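Local coordinates for protein L-Ala-D/L-Glu epimerase, a muconate lactonizing enzyme (Klebsiella pneumoniae subsp. pneumoniae MGH 78578, PDB 3FCP) that belongs to the muconate lactonizing enzyme family of the enolase superfamily and binds a magnesium ion in its barrel domain, at residues L137-T142 / W324-F329. Numbering follows the deposited sequence.
Sequences LPVLWT and WGTEMF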
loop_
_atom_site.group_PDB
_atom_site.type_symbol
_atom_site.label_atom_id
_atom_site.label_comp_id
_atom_site.label_asym_id
_atom_site.label_seq_id
_atom_site.Cartn_x
_atom_site.Cartn_y
_atom_site.Cartn_z
ATOM N N LEU A 137 16.008 -3.097 -39.757
ATOM C CA LEU A 137 16.090 -2.907 -38.315
ATOM C C LEU A 137 17.486 -2.666 -37.774
ATOM O O LEU A 137 18.466 -3.230 -38.269
ATOM C CB LEU A 137 15.477 -4.112 -37.598
ATOM C CG LEU A 137 13.957 -4.273 -37.707
ATOM C CD1 LEU A 137 13.572 -4.667 -39.123
ATOM C CD2 LEU A 137 13.494 -5.327 -36.721
ATOM N N PRO A 138 17.593 -1.820 -36.734
ATOM C CA PRO A 138 18.895 -1.524 -36.134
ATOM C C PRO A 138 19.407 -2.711 -35.330
ATOM O O PRO A 138 18.634 -3.438 -34.699
ATOM C CB PRO A 138 18.603 -0.305 -35.266
ATOM C CG PRO A 138 17.183 -0.549 -34.834
ATOM C CD PRO A 138 16.529 -1.014 -36.107
ATOM N N VAL A 139 20.717 -2.907 -35.370
ATOM C CA VAL A 139 21.367 -3.996 -34.658
ATOM C C VAL A 139 22.631 -3.433 -34.008
ATOM O O VAL A 139 23.525 -2.934 -34.700
ATOM C CB VAL A 139 21.775 -5.133 -35.626
ATOM C CG1 VAL A 139 22.485 -6.237 -34.862
ATOM C CG2 VAL A 139 20.549 -5.681 -36.342
ATOM N N LEU A 140 22.702 -3.489 -32.684
ATOM C CA LEU A 140 23.881 -2.982 -31.998
ATOM C C LEU A 140 24.941 -4.073 -31.963
ATOM O O LEU A 140 24.717 -5.182 -32.452
ATOM C CB LEU A 140 23.515 -2.535 -30.580
ATOM C CG LEU A 140 22.763 -3.505 -29.662
ATOM C CD1 LEU A 140 23.684 -4.634 -29.204
ATOM C CD2 LEU A 140 22.231 -2.733 -28.453
ATOM N N TRP A 141 26.102 -3.756 -31.402
ATOM C CA TRP A 141 27.184 -4.727 -31.299
ATOM C C TRP A 141 27.568 -4.873 -29.830
ATOM O O TRP A 141 27.564 -3.896 -29.081
ATOM C CB TRP A 141 28.398 -4.266 -32.120
ATOM C CG TRP A 141 29.517 -5.264 -32.148
ATOM C CD1 TRP A 141 30.761 -5.120 -31.602
ATOM C CD2 TRP A 141 29.483 -6.575 -32.724
ATOM N NE1 TRP A 141 31.502 -6.262 -31.798
ATOM C CE2 TRP A 141 30.742 -7.171 -32.485
ATOM C CE3 TRP A 141 28.509 -7.305 -33.418
ATOM C CZ2 TRP A 141 31.052 -8.465 -32.915
ATOM C CZ3 TRP A 141 28.818 -8.594 -33.846
ATOM C CH2 TRP A 141 30.081 -9.159 -33.592
ATOM N N THR A 142 27.882 -6.092 -29.412
ATOM C CA THR A 142 28.261 -6.314 -28.028
ATOM C C THR A 142 29.772 -6.343 -27.888
ATOM O O THR A 142 30.480 -6.914 -28.717
ATOM C CB THR A 142 27.663 -7.633 -27.473
ATOM O OG1 THR A 142 26.249 -7.476 -27.289
ATOM C CG2 THR A 142 28.290 -7.995 -26.128
ATOM N N TRP A 324 14.452 0.748 -27.979
ATOM C CA TRP A 324 15.839 0.394 -27.718
ATOM C C TRP A 324 16.550 -0.420 -28.802
ATOM O O TRP A 324 17.643 -0.937 -28.579
ATOM C CB TRP A 324 15.918 -0.309 -26.362
ATOM C CG TRP A 324 15.363 0.567 -25.274
ATOM C CD1 TRP A 324 14.093 0.551 -24.771
ATOM C CD2 TRP A 324 16.041 1.648 -24.618
ATOM N NE1 TRP A 324 13.939 1.556 -23.843
ATOM C CE2 TRP A 324 15.118 2.244 -23.731
ATOM C CE3 TRP A 324 17.340 2.173 -24.699
ATOM C CZ2 TRP A 324 15.450 3.342 -22.926
ATOM C CZ3 TRP A 324 17.670 3.269 -23.894
ATOM C CH2 TRP A 324 16.727 3.838 -23.020
ATOM N N GLY A 325 15.933 -0.517 -29.978
ATOM C CA GLY A 325 16.539 -1.256 -31.076
ATOM C C GLY A 325 16.564 -2.757 -30.846
ATOM O O GLY A 325 15.722 -3.289 -30.124
ATOM N N THR A 326 17.519 -3.445 -31.471
ATOM C CA THR A 326 17.645 -4.897 -31.318
ATOM C C THR A 326 19.106 -5.303 -31.205
ATOM O O THR A 326 20.013 -4.510 -31.489
ATOM C CB THR A 326 17.052 -5.679 -32.528
ATOM O OG1 THR A 326 18.076 -5.882 -33.515
ATOM C CG2 THR A 326 15.901 -4.906 -33.173
ATOM N N GLU A 327 19.324 -6.546 -30.790
ATOM C CA GLU A 327 20.660 -7.110 -30.661
ATOM C C GLU A 327 20.741 -8.380 -31.511
ATOM O O GLU A 327 21.308 -9.391 -31.094
ATOM C CB GLU A 327 20.961 -7.439 -29.192
ATOM C CG GLU A 327 19.831 -8.173 -28.471
ATOM C CD GLU A 327 20.199 -8.574 -27.060
ATOM O OE1 GLU A 327 20.943 -7.818 -26.400
ATOM O OE2 GLU A 327 19.730 -9.636 -26.600
ATOM N N MET A 328 20.175 -8.329 -32.713
ATOM C CA MET A 328 20.182 -9.500 -33.583
ATOM C C MET A 328 21.439 -9.678 -34.442
ATOM O O MET A 328 21.378 -9.710 -35.676
ATOM C CB MET A 328 18.918 -9.504 -34.441
ATOM C CG MET A 328 17.822 -10.432 -33.868
ATOM S SD MET A 328 17.302 -10.102 -32.171
ATOM C CE MET A 328 18.463 -10.489 -31.352
ATOM N N PHE A 329 22.577 -9.828 -33.763
ATOM C CA PHE A 329 23.872 -10.004 -34.422
ATOM C C PHE A 329 24.383 -11.445 -34.340
ATOM O O PHE A 329 25.515 -11.738 -34.745
ATOM C CB PHE A 329 24.898 -9.055 -33.786
ATOM C CG PHE A 329 25.087 -9.265 -32.306
ATOM C CD1 PHE A 329 25.815 -10.350 -31.830
ATOM C CD2 PHE A 329 24.522 -8.384 -31.388
ATOM C CE1 PHE A 329 25.978 -10.560 -30.465
ATOM C CE2 PHE A 329 24.678 -8.583 -30.015
ATOM C CZ PHE A 329 25.409 -9.674 -29.553
#
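T326 and P138 show how a barrel strand can be tied to a distant loop by polar bonds at one end and packing at the other. The hydroxyl OG1 of T326 donates to P138 O at 2.8 Å, in the carbonyl plane, and T326 N adds a weak bond to the same oxygen. Two residues along the strand, L140 N gives a nearly straight bond (164°) to T326 O at 3.1 Å. M328 N in turn bonds weakly to T326 OG1, linking the inverse gamma turn centred on M328 to this grip. Strand 136-143 is the first of the parallel strands of the enolase-type barrel, and the loop after helix 307-317 lies between it and strand 297-300, where the barrel closes on itself. E327 OE1 forms a salt bridge with K168 and a hydrogen bond with Y299, and OE2 accepts from T302 N, while E327 CB lies 3.9 Å from L140 CD1. Apolar packing centres on F329, whose chi1 of 59° turns the ring against the strand, CD2 by L140 O. V139 CG1 meets F329 CB at 3.9 Å; the W141 six-membered ring lies obliquely to the F329 ring, planes at 60°. T142 crosses the F329 ring at about a right angle, its OG1 3.3 Å from F329 CZ, buried without a polar partner.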